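N2152 (Neocallimastix frontalis, PDB 5U22) probably hydrolyses arabinosyl glycosides, including rare ones, as a polyspecific family 39 glycoside hydrolase with a TIM barrel and a beta sandwich. Local coordinates at residues V66-A71 / T243-C248; D208-H213 / R226-L231; F268-V273 / V317-P322. All blocks are in the same frame, centred on the assembly; numbering follows the deposited sequence.

Contact 1: residues V66-A71 / T243-C248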
loop_
_atom_site.group_PDB
_atom_site.type_symbol
_atom_site.label_atom_id
_atom_site.label_comp_id
_atom_site.label_asym_id
_atom_site.label_seq_id
_atom_site.Cartn_x
_atom_site.Cartn_y
_atom_site.Cartn_z
ATOM N N VAL A 66 0.490 2.227 7.072
ATOM C CA VAL A 66 0.715 0.954 7.752
ATOM C C VAL A 66 1.929 0.278 7.138
ATOM O O VAL A 66 1.961 0.048 5.921
ATOM C CB VAL A 66 -0.501 0.016 7.665
ATOM C CG1 VAL A 66 -0.231 -1.234 8.476
ATOM C CG2 VAL A 66 -1.759 0.705 8.160
ATOM N N MET A 67 2.918 -0.053 7.979
ATOM C CA MET A 67 4.040 -0.878 7.555
ATOM C C MET A 67 3.750 -2.346 7.852
ATOM O O MET A 67 2.747 -2.690 8.480
ATOM C CB MET A 67 5.330 -0.449 8.262
ATOM C CG MET A 67 5.678 1.011 8.087
ATOM S SD MET A 67 6.050 1.507 6.383
ATOM C CE MET A 67 7.706 0.866 6.132
ATOM N N ARG A 68 4.660 -3.227 7.424
ATOM C CA ARG A 68 4.589 -4.648 7.752
ATOM C C ARG A 68 5.963 -5.123 8.193
ATOM O O ARG A 68 6.981 -4.742 7.607
ATOM C CB ARG A 68 4.096 -5.468 6.551
ATOM C CG ARG A 68 3.800 -6.959 6.807
ATOM C CD ARG A 68 2.896 -7.401 5.659
ATOM N NE ARG A 68 2.512 -8.810 5.568
ATOM C CZ ARG A 68 3.013 -9.665 4.671
ATOM N NH1 ARG A 68 3.986 -9.289 3.844
ATOM N NH2 ARG A 68 2.553 -10.906 4.616
ATOM N N ALA A 69 5.990 -5.935 9.244
ATOM C CA ALA A 69 7.256 -6.357 9.827
ATOM C C ALA A 69 7.084 -7.743 10.420
ATOM O O ALA A 69 5.966 -8.124 10.789
ATOM C CB ALA A 69 7.736 -5.368 10.906
ATOM N N PRO A 70 8.167 -8.515 10.525
ATOM C CA PRO A 70 8.080 -9.854 11.117
ATOM C C PRO A 70 7.860 -9.797 12.618
ATOM O O PRO A 70 8.401 -8.937 13.312
ATOM C CB PRO A 70 9.451 -10.462 10.800
ATOM C CG PRO A 70 10.377 -9.239 10.729
ATOM C CD PRO A 70 9.523 -8.211 10.024
ATOM N N ALA A 71 7.091 -10.768 13.132
ATOM C CA ALA A 71 6.859 -10.820 14.573
ATOM C C ALA A 71 8.157 -11.043 15.346
ATOM O O ALA A 71 8.300 -10.552 16.473
ATOM C CB ALA A 71 5.836 -11.915 14.910
ATOM N N THR A 243 -6.475 -5.103 3.192
ATOM C CA THR A 243 -5.065 -4.747 3.211
ATOM C C THR A 243 -4.330 -5.525 2.124
ATOM O O THR A 243 -4.304 -6.760 2.139
ATOM C CB THR A 243 -4.447 -4.964 4.601
ATOM O OG1 THR A 243 -3.084 -4.544 4.572
ATOM C CG2 THR A 243 -4.500 -6.411 5.075
ATOM N N ILE A 244 -3.768 -4.802 1.154
ATOM C CA ILE A 244 -2.957 -5.433 0.119
ATOM C C ILE A 244 -1.517 -5.278 0.571
ATOM O O ILE A 244 -0.845 -4.322 0.183
ATOM C CB ILE A 244 -3.196 -4.806 -1.269
ATOM C CG1 ILE A 244 -4.685 -4.856 -1.619
ATOM C CG2 ILE A 244 -2.382 -5.526 -2.351
ATOM C CD1 ILE A 244 -5.293 -6.259 -1.541
ATOM N N ASN A 245 -1.038 -6.190 1.421
ATOM C CA ASN A 245 0.144 -5.867 2.203
ATOM C C ASN A 245 1.437 -6.314 1.544
ATOM O O ASN A 245 2.487 -6.279 2.190
ATOM C CB ASN A 245 0.022 -6.390 3.652
ATOM C CG ASN A 245 -0.235 -7.881 3.752
ATOM O OD1 ASN A 245 0.030 -8.643 2.819
ATOM N ND2 ASN A 245 -0.727 -8.313 4.912
ATOM N N GLU A 246 1.382 -6.682 0.261
ATOM C CA GLU A 246 2.533 -6.653 -0.643
ATOM C C GLU A 246 2.020 -6.278 -2.022
ATOM O O GLU A 246 1.099 -6.926 -2.520
ATOM C CB GLU A 246 3.257 -8.005 -0.717
ATOM C CG GLU A 246 3.894 -8.452 0.621
ATOM C CD GLU A 246 4.712 -9.713 0.466
ATOM O OE1 GLU A 246 5.265 -9.899 -0.633
ATOM O OE2 GLU A 246 4.792 -10.512 1.428
ATOM N N TYR A 247 2.603 -5.249 -2.645
ATOM C CA TYR A 247 2.213 -4.923 -4.015
ATOM C C TYR A 247 3.401 -4.440 -4.831
ATOM O O TYR A 247 4.264 -3.720 -4.327
ATOM C CB TYR A 247 1.092 -3.863 -4.073
ATOM C CG TYR A 247 1.416 -2.443 -3.624
ATOM C CD1 TYR A 247 1.092 -2.007 -2.341
ATOM C CD2 TYR A 247 1.959 -1.514 -4.508
ATOM C CE1 TYR A 247 1.351 -0.704 -1.936
ATOM C CE2 TYR A 247 2.228 -0.219 -4.112
ATOM C CZ TYR A 247 1.917 0.186 -2.835
ATOM O OH TYR A 247 2.174 1.479 -2.448
ATOM N N CYS A 248 3.414 -4.820 -6.109
ATOM C CA CYS A 248 4.499 -4.468 -7.022
ATOM C C CYS A 248 4.071 -4.829 -8.431
ATOM O O CYS A 248 3.281 -5.754 -8.625
ATOM C CB CYS A 248 5.785 -5.221 -6.662
ATOM S SG CYS A 248 7.287 -4.698 -7.534
#
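Arg68 reaches across the barrel interior and meets the carboxylate of Glu246, the two side chains crossing at about a right angle, with Asn245 lying flat beneath its guanidinium. The charged bond is Arg68 NH1 to Glu246 OE2, 2.8 Å, with an N-H...O angle of 154°. OE2 takes it on the anti lone pair, turned away from OE1, and lies near the guanidinium plane, at its edge. The other oxygen, OE1, is held by a bound bis-tris molecule, probably brought in from the crystallisation liquor. Arg68 gets this far because its chain runs extended from CG to NE (chi3 176°).

Asn245 makes a different contact. Its amide plane is only 25° from that of the guanidinium and stacks on one face of it. The nearest pair, Arg68 NE and Asn245 ND2 at 3.3 Å, consists of two donors, and no bond joins them. Glu143 resolves this: it takes NE on OE1 and ND2 on OE2, so one carboxylate serves both stacked groups. The remaining corner of the guanidinium, NH2, goes to Asn146 OD1, while Asn245 OD1 accepts a weak bond from His213 NE2. The backbone oxygen of Asn245 is buried with no partner in the model.

The setting is consistent with the active-site end of a clan A glycoside hydrolase barrel, where Glu246 stands at the end of strand 242-247, the usual place of the nucleophile. In the sheet, strand 66-70 pairs with 98-102, and strand 242-247 lies between 209-212 and 275-278, so the contact bridges strands well separated in sheet order.

Contact 2: residues D208-H213 / R226-L231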
loop_
_atom_site.group_PDB
_atom_site.type_symbol
_atom_site.label_atom_id
_atom_site.label_comp_id
_atom_site.label_asym_id
_atom_site.label_seq_id
_atom_site.Cartn_x
_atom_site.Cartn_y
_atom_site.Cartn_z
ATOM N N ASP A 208 -10.564 -10.098 10.665
ATOM C CA ASP A 208 -11.073 -8.737 10.785
ATOM C C ASP A 208 -10.664 -7.883 9.599
ATOM O O ASP A 208 -11.406 -6.977 9.199
ATOM C CB ASP A 208 -10.567 -8.108 12.069
ATOM C CG ASP A 208 -10.939 -8.914 13.266
ATOM O OD1 ASP A 208 -12.136 -9.258 13.379
ATOM O OD2 ASP A 208 -10.035 -9.229 14.062
ATOM N N ILE A 209 -9.484 -8.145 9.043
ATOM C CA ILE A 209 -8.948 -7.424 7.896
ATOM C C ILE A 209 -8.536 -8.474 6.871
ATOM O O ILE A 209 -7.718 -9.354 7.178
ATOM C CB ILE A 209 -7.745 -6.539 8.281
ATOM C CG1 ILE A 209 -8.072 -5.667 9.501
ATOM C CG2 ILE A 209 -7.324 -5.669 7.099
ATOM C CD1 ILE A 209 -6.858 -4.938 10.095
ATOM N N ILE A 210 -9.115 -8.398 5.670
ATOM C CA ILE A 210 -8.821 -9.358 4.609
ATOM C C ILE A 210 -7.525 -8.946 3.926
ATOM O O ILE A 210 -7.280 -7.760 3.685
ATOM C CB ILE A 210 -9.995 -9.440 3.612
ATOM C CG1 ILE A 210 -9.896 -10.691 2.732
ATOM C CG2 ILE A 210 -10.082 -8.181 2.745
ATOM C CD1 ILE A 210 -10.241 -11.979 3.488
ATOM N N ALA A 211 -6.672 -9.922 3.623
ATOM C CA ALA A 211 -5.347 -9.631 3.105
ATOM C C ALA A 211 -5.022 -10.539 1.931
ATOM O O ALA A 211 -5.250 -11.752 1.992
ATOM C CB ALA A 211 -4.272 -9.830 4.192
ATOM N N TRP A 212 -4.469 -9.948 0.877
ATOM C CA TRP A 212 -3.782 -10.709 -0.157
ATOM C C TRP A 212 -2.746 -9.804 -0.801
ATOM O O TRP A 212 -2.648 -8.615 -0.480
ATOM C CB TRP A 212 -4.751 -11.273 -1.201
ATOM C CG TRP A 212 -5.455 -10.298 -2.105
ATOM C CD1 TRP A 212 -5.017 -9.833 -3.326
ATOM C CD2 TRP A 212 -6.753 -9.718 -1.897
ATOM N NE1 TRP A 212 -5.963 -8.988 -3.869
ATOM C CE2 TRP A 212 -7.034 -8.902 -3.017
ATOM C CE3 TRP A 212 -7.701 -9.807 -0.867
ATOM C CZ2 TRP A 212 -8.226 -8.167 -3.135
ATOM C CZ3 TRP A 212 -8.889 -9.094 -0.987
ATOM C CH2 TRP A 212 -9.142 -8.281 -2.118
ATOM N N HIS A 213 -1.978 -10.378 -1.722
ATOM C CA HIS A 213 -0.875 -9.686 -2.370
ATOM C C HIS A 213 -1.204 -9.421 -3.830
ATOM O O HIS A 213 -1.936 -10.182 -4.467
ATOM C CB HIS A 213 0.400 -10.507 -2.252
ATOM C CG HIS A 213 0.820 -10.732 -0.836
ATOM N ND1 HIS A 213 1.770 -11.662 -0.474
ATOM C CD2 HIS A 213 0.408 -10.142 0.313
ATOM C CE1 HIS A 213 1.924 -11.633 0.838
ATOM N NE2 HIS A 213 1.104 -10.726 1.341
ATOM N N ARG A 226 -13.395 -5.935 -7.040
ATOM C CA ARG A 226 -14.801 -6.129 -7.393
ATOM C C ARG A 226 -15.251 -7.557 -7.104
ATOM O O ARG A 226 -16.351 -7.776 -6.579
ATOM C CB ARG A 226 -15.033 -5.771 -8.864
ATOM C CG ARG A 226 -14.703 -4.298 -9.172
ATOM C CD ARG A 226 -15.177 -3.880 -10.563
ATOM N NE ARG A 226 -14.579 -4.668 -11.643
ATOM C CZ ARG A 226 -13.462 -4.338 -12.290
ATOM N NH1 ARG A 226 -12.790 -3.239 -11.956
ATOM N NH2 ARG A 226 -13.007 -5.116 -13.267
ATOM N N SER A 227 -14.415 -8.539 -7.446
ATOM C CA SER A 227 -14.718 -9.931 -7.131
ATOM C C SER A 227 -14.874 -10.123 -5.631
ATOM O O SER A 227 -15.853 -10.717 -5.160
ATOM C CB SER A 227 -13.615 -10.846 -7.673
ATOM O OG SER A 227 -13.748 -12.164 -7.140
ATOM N N TYR A 228 -13.931 -9.585 -4.856
ATOM C CA TYR A 228 -13.959 -9.819 -3.419
ATOM C C TYR A 228 -15.211 -9.210 -2.790
ATOM O O TYR A 228 -15.919 -9.868 -2.018
ATOM C CB TYR A 228 -12.683 -9.287 -2.756
ATOM C CG TYR A 228 -12.833 -9.408 -1.270
ATOM C CD1 TYR A 228 -12.741 -10.645 -0.659
ATOM C CD2 TYR A 228 -13.161 -8.308 -0.489
ATOM C CE1 TYR A 228 -12.939 -10.784 0.694
ATOM C CE2 TYR A 228 -13.364 -8.436 0.866
ATOM C CZ TYR A 228 -13.257 -9.684 1.447
ATOM O OH TYR A 228 -13.457 -9.828 2.794
ATOM N N ARG A 229 -15.527 -7.963 -3.131
ATOM C CA ARG A 229 -16.704 -7.355 -2.522
ATOM C C ARG A 229 -17.992 -8.038 -2.975
ATOM O O ARG A 229 -18.954 -8.107 -2.201
ATOM C CB ARG A 229 -16.721 -5.859 -2.829
ATOM C CG ARG A 229 -15.497 -5.134 -2.234
ATOM C CD ARG A 229 -15.904 -4.115 -1.201
ATOM N NE ARG A 229 -14.784 -3.489 -0.483
ATOM C CZ ARG A 229 -14.040 -2.474 -0.943
ATOM N NH1 ARG A 229 -14.243 -1.966 -2.158
ATOM N NH2 ARG A 229 -13.066 -1.968 -0.184
ATOM N N ASN A 230 -18.032 -8.563 -4.201
ATOM C CA ASN A 230 -19.194 -9.347 -4.613
ATOM C C ASN A 230 -19.284 -10.664 -3.844
ATOM O O ASN A 230 -20.386 -11.120 -3.519
ATOM C CB ASN A 230 -19.160 -9.604 -6.113
ATOM C CG ASN A 230 -19.819 -8.494 -6.908
ATOM O OD1 ASN A 230 -20.903 -8.016 -6.558
ATOM N ND2 ASN A 230 -19.174 -8.085 -7.990
ATOM N N LEU A 231 -18.141 -11.283 -3.532
ATOM C CA LEU A 231 -18.165 -12.491 -2.704
ATOM C C LEU A 231 -18.718 -12.201 -1.311
ATOM O O LEU A 231 -19.529 -12.971 -0.783
ATOM C CB LEU A 231 -16.766 -13.098 -2.593
ATOM C CG LEU A 231 -16.208 -13.926 -3.749
ATOM C CD1 LEU A 231 -14.811 -14.446 -3.388
ATOM C CD2 LEU A 231 -17.151 -15.077 -4.114
#
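Tyr228 comes down from its helix and puts the end of its ring on Ile210, while Trp212 leans against the ring's base. The two side chains of the first pair approach from opposite directions. Ile210 receives the phenol end on its branch point: Tyr228 OH is 3.6 Å from Ile210 CB, and Ile210 CG1 lies 3.7 Å from Tyr228 CE1. The other branch, CG2, is equally near Tyr228 CZ, so the isoleucine straddles the end of the ring with both arms. Tyr228 presents this end because its CG is anti to the backbone N (chi1 173°), which directs the ring from the helix toward the strand.

Trp212 meets the same ring nearer its root. CZ3 of its six-membered ring sits over one face of the phenol, 3.9 Å above the plane and offset toward the rim. Trp212 CH2 touches Tyr228 CB at 3.7 Å. The rings are inclined at 52° with centroids 5.5 Å apart, an oblique meeting. The indole nitrogen, NE1, points its hydrogen to Glu214 OE2.

All three residues are buried, and the packing is apolar. It joins strand 209-212 to helix 221-235, the first two elements of a beta-alpha-beta unit that continues into strand 242-247, as in a TIM barrel with its helices outside the parallel sheet. Helix 190-202 closes in beside them: its Met193 touches both Trp212 and Tyr228, and Leu197 touches Tyr228 as well. On the sheet side, Ile210 also rests on Pro183 of strand 180-185, and Trp212 on Ile244 of strand 242-247.

Contact 3: residues F268-V273 / V317-P322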
loop_
_atom_site.group_PDB
_atom_site.type_symbol
_atom_site.label_atom_id
_atom_site.label_comp_id
_atom_site.label_asym_id
_atom_site.label_seq_id
_atom_site.Cartn_x
_atom_site.Cartn_y
_atom_site.Cartn_z
ATOM N N PHE A 268 -6.011 1.532 -5.513
ATOM C CA PHE A 268 -6.292 1.335 -4.089
ATOM C C PHE A 268 -7.207 2.428 -3.554
ATOM O O PHE A 268 -8.149 2.150 -2.800
ATOM C CB PHE A 268 -4.995 1.309 -3.272
ATOM C CG PHE A 268 -4.139 0.084 -3.492
ATOM C CD1 PHE A 268 -4.465 -0.858 -4.455
ATOM C CD2 PHE A 268 -3.001 -0.114 -2.724
ATOM C CE1 PHE A 268 -3.663 -1.975 -4.663
ATOM C CE2 PHE A 268 -2.206 -1.236 -2.911
ATOM C CZ PHE A 268 -2.537 -2.170 -3.895
ATOM N N GLU A 269 -6.933 3.685 -3.913
ATOM C CA GLU A 269 -7.796 4.765 -3.450
ATOM C C GLU A 269 -9.185 4.652 -4.063
ATOM O O GLU A 269 -10.191 4.887 -3.384
ATOM C CB GLU A 269 -7.177 6.121 -3.779
ATOM C CG GLU A 269 -5.882 6.431 -3.013
ATOM C CD GLU A 269 -6.115 6.815 -1.551
ATOM O OE1 GLU A 269 -7.294 6.989 -1.137
ATOM O OE2 GLU A 269 -5.106 6.939 -0.825
ATOM N N ARG A 270 -9.264 4.270 -5.338
ATOM C CA ARG A 270 -10.561 4.163 -6.004
ATOM C C ARG A 270 -11.466 3.153 -5.309
ATOM O O ARG A 270 -12.682 3.355 -5.218
ATOM C CB ARG A 270 -10.353 3.780 -7.470
ATOM C CG ARG A 270 -11.627 3.600 -8.280
ATOM C CD ARG A 270 -11.301 3.542 -9.788
ATOM N NE ARG A 270 -10.508 4.700 -10.222
ATOM C CZ ARG A 270 -9.290 4.616 -10.763
ATOM N NH1 ARG A 270 -8.715 3.432 -10.975
ATOM N NH2 ARG A 270 -8.643 5.718 -11.101
ATOM N N TYR A 271 -10.893 2.068 -4.800
ATOM C CA TYR A 271 -11.672 1.007 -4.175
ATOM C C TYR A 271 -11.618 1.062 -2.654
ATOM O O TYR A 271 -12.062 0.119 -1.987
ATOM C CB TYR A 271 -11.214 -0.354 -4.708
ATOM C CG TYR A 271 -11.682 -0.554 -6.136
ATOM C CD1 TYR A 271 -12.950 -1.052 -6.397
ATOM C CD2 TYR A 271 -10.883 -0.187 -7.215
ATOM C CE1 TYR A 271 -13.400 -1.219 -7.703
ATOM C CE2 TYR A 271 -11.326 -0.340 -8.517
ATOM C CZ TYR A 271 -12.582 -0.859 -8.752
ATOM O OH TYR A 271 -13.025 -1.008 -10.043
ATOM N N LYS A 272 -11.107 2.155 -2.093
ATOM C CA LYS A 272 -11.141 2.394 -0.650
ATOM C C LYS A 272 -10.418 1.291 0.116
ATOM O O LYS A 272 -10.851 0.850 1.184
ATOM C CB LYS A 272 -12.575 2.571 -0.159
ATOM C CG LYS A 272 -13.279 3.751 -0.843
ATOM C CD LYS A 272 -14.670 4.005 -0.280
ATOM C CE LYS A 272 -15.711 3.998 -1.381
ATOM N N VAL A 273 -9.294 0.845 -0.441
ATOM C CA VAL A 273 -8.427 -0.084 0.270
ATOM C C VAL A 273 -7.989 0.548 1.584
ATOM O O VAL A 273 -7.665 1.739 1.648
ATOM C CB VAL A 273 -7.229 -0.455 -0.617
ATOM C CG1 VAL A 273 -6.117 -1.097 0.203
ATOM C CG2 VAL A 273 -7.688 -1.400 -1.711
ATOM N N VAL A 317 -10.725 12.353 -4.573
ATOM C CA VAL A 317 -11.805 12.492 -5.540
ATOM C C VAL A 317 -11.545 11.577 -6.727
ATOM O O VAL A 317 -10.427 11.109 -6.957
ATOM C CB VAL A 317 -11.979 13.945 -6.017
ATOM C CG1 VAL A 317 -12.383 14.829 -4.856
ATOM C CG2 VAL A 317 -10.687 14.474 -6.636
ATOM N N SER A 318 -12.601 11.358 -7.509
ATOM C CA SER A 318 -12.564 10.343 -8.553
ATOM C C SER A 318 -11.662 10.751 -9.708
ATOM O O SER A 318 -11.660 11.901 -10.160
ATOM C CB SER A 318 -13.972 10.060 -9.063
ATOM O OG SER A 318 -14.724 9.373 -8.067
ATOM N N VAL A 319 -10.884 9.787 -10.176
ATOM C CA VAL A 319 -10.035 9.927 -11.349
ATOM C C VAL A 319 -10.505 8.895 -12.355
ATOM O O VAL A 319 -10.613 7.709 -12.018
ATOM C CB VAL A 319 -8.548 9.697 -11.013
ATOM C CG1 VAL A 319 -7.712 9.686 -12.297
ATOM C CG2 VAL A 319 -8.036 10.765 -10.037
ATOM N N SER A 320 -10.776 9.334 -13.581
ATOM C CA SER A 320 -11.150 8.390 -14.622
ATOM C C SER A 320 -9.974 8.220 -15.570
ATOM O O SER A 320 -9.621 9.174 -16.288
ATOM C CB SER A 320 -12.388 8.862 -15.378
ATOM O OG SER A 320 -12.649 8.011 -16.484
ATOM N N PRO A 321 -9.341 7.054 -15.606
ATOM C CA PRO A 321 -8.116 6.886 -16.387
ATOM C C PRO A 321 -8.411 6.193 -17.706
ATOM O O PRO A 321 -9.566 5.839 -17.982
ATOM C CB PRO A 321 -7.266 5.997 -15.474
ATOM C CG PRO A 321 -8.301 5.077 -14.871
ATOM C CD PRO A 321 -9.589 5.886 -14.739
ATOM N N PRO A 322 -7.401 5.988 -18.558
ATOM C CA PRO A 322 -7.676 5.294 -19.836
ATOM C C PRO A 322 -8.318 3.925 -19.669
ATOM O O PRO A 322 -9.302 3.623 -20.362
ATOM C CB PRO A 322 -6.288 5.224 -20.480
ATOM C CG PRO A 322 -5.614 6.472 -19.997
ATOM C CD PRO A 322 -6.054 6.594 -18.552
HETATM O O HOH W 1 -10.689 7.195 -8.754
#
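A single arginine, Arg270, takes hold of both backbone polar groups of Val319, one directly and the other through a water. Its NH2 donates to Val319 O at 2.9 Å, and the bond is bent, with an N-H...O angle of 132°. The nitrogen stands above the carbonyl plane, 41° out of it, and the oxygen is also tilted from the guanidinium plane. At the same time Arg270 NE donates to water 1, at 2.9 Å. That water accepts from Val319 N as well, at 3.0 Å, so it bridges two donors.

The turn at chi3 (-53°) bends the arginine chain near its end and brings NE and NH2 to face the strand. Pro321 then packs over one face of the guanidinium, its CD 3.8 Å from Arg270 NH2, while Val319 CB lies at the group's edge, in plane. Two acids outside the segments complete the setting: NH2 forms a salt bridge with Asp330 and NH1 one with Glu324, so the charge is balanced from two directions and the group is likely to be fixed in rotation. A leucine in its place would probably deprive Val319 O of its direct bond, Asp330 and Glu324 of this positive partner, and the water of its NE anchor.

On the helix side, Arg270 is the last helical residue of helix 258-270. The end is a Schellman motif: Val273 N bonds to Phe268 O, Lys272 N to Glu269 O, and Lys272 has the positive phi of the C-prime residue. The arginine thus extends from a helix terminus of the barrel to strand 315-320 of the mixed sheet, an interdomain contact of the kind expected where the TIM barrel meets the beta sandwich.

Overall arrangement
Of the contact segments, strand 66-70 comes first along the chain and waits for strand 242-247 to return, so contact 1 closes a loop of 171 residues. Contact 2 is nested inside that loop, a local closure between strand 209-212 and the helix that follows it. Contact 3 comes afterwards in series, spanning 43 residues from the end of helix 258-270 to strand 315-320. Contacts 1 and 2 share the parallel sheet, where strand 242-247 lies next to 209-212. Contact 3 reaches contact 1 through Phe268 against Tyr247 and contact 2 through Arg226 and Arg229 bonding to Tyr271. Together they tie barrel interior, barrel shell and sandwich.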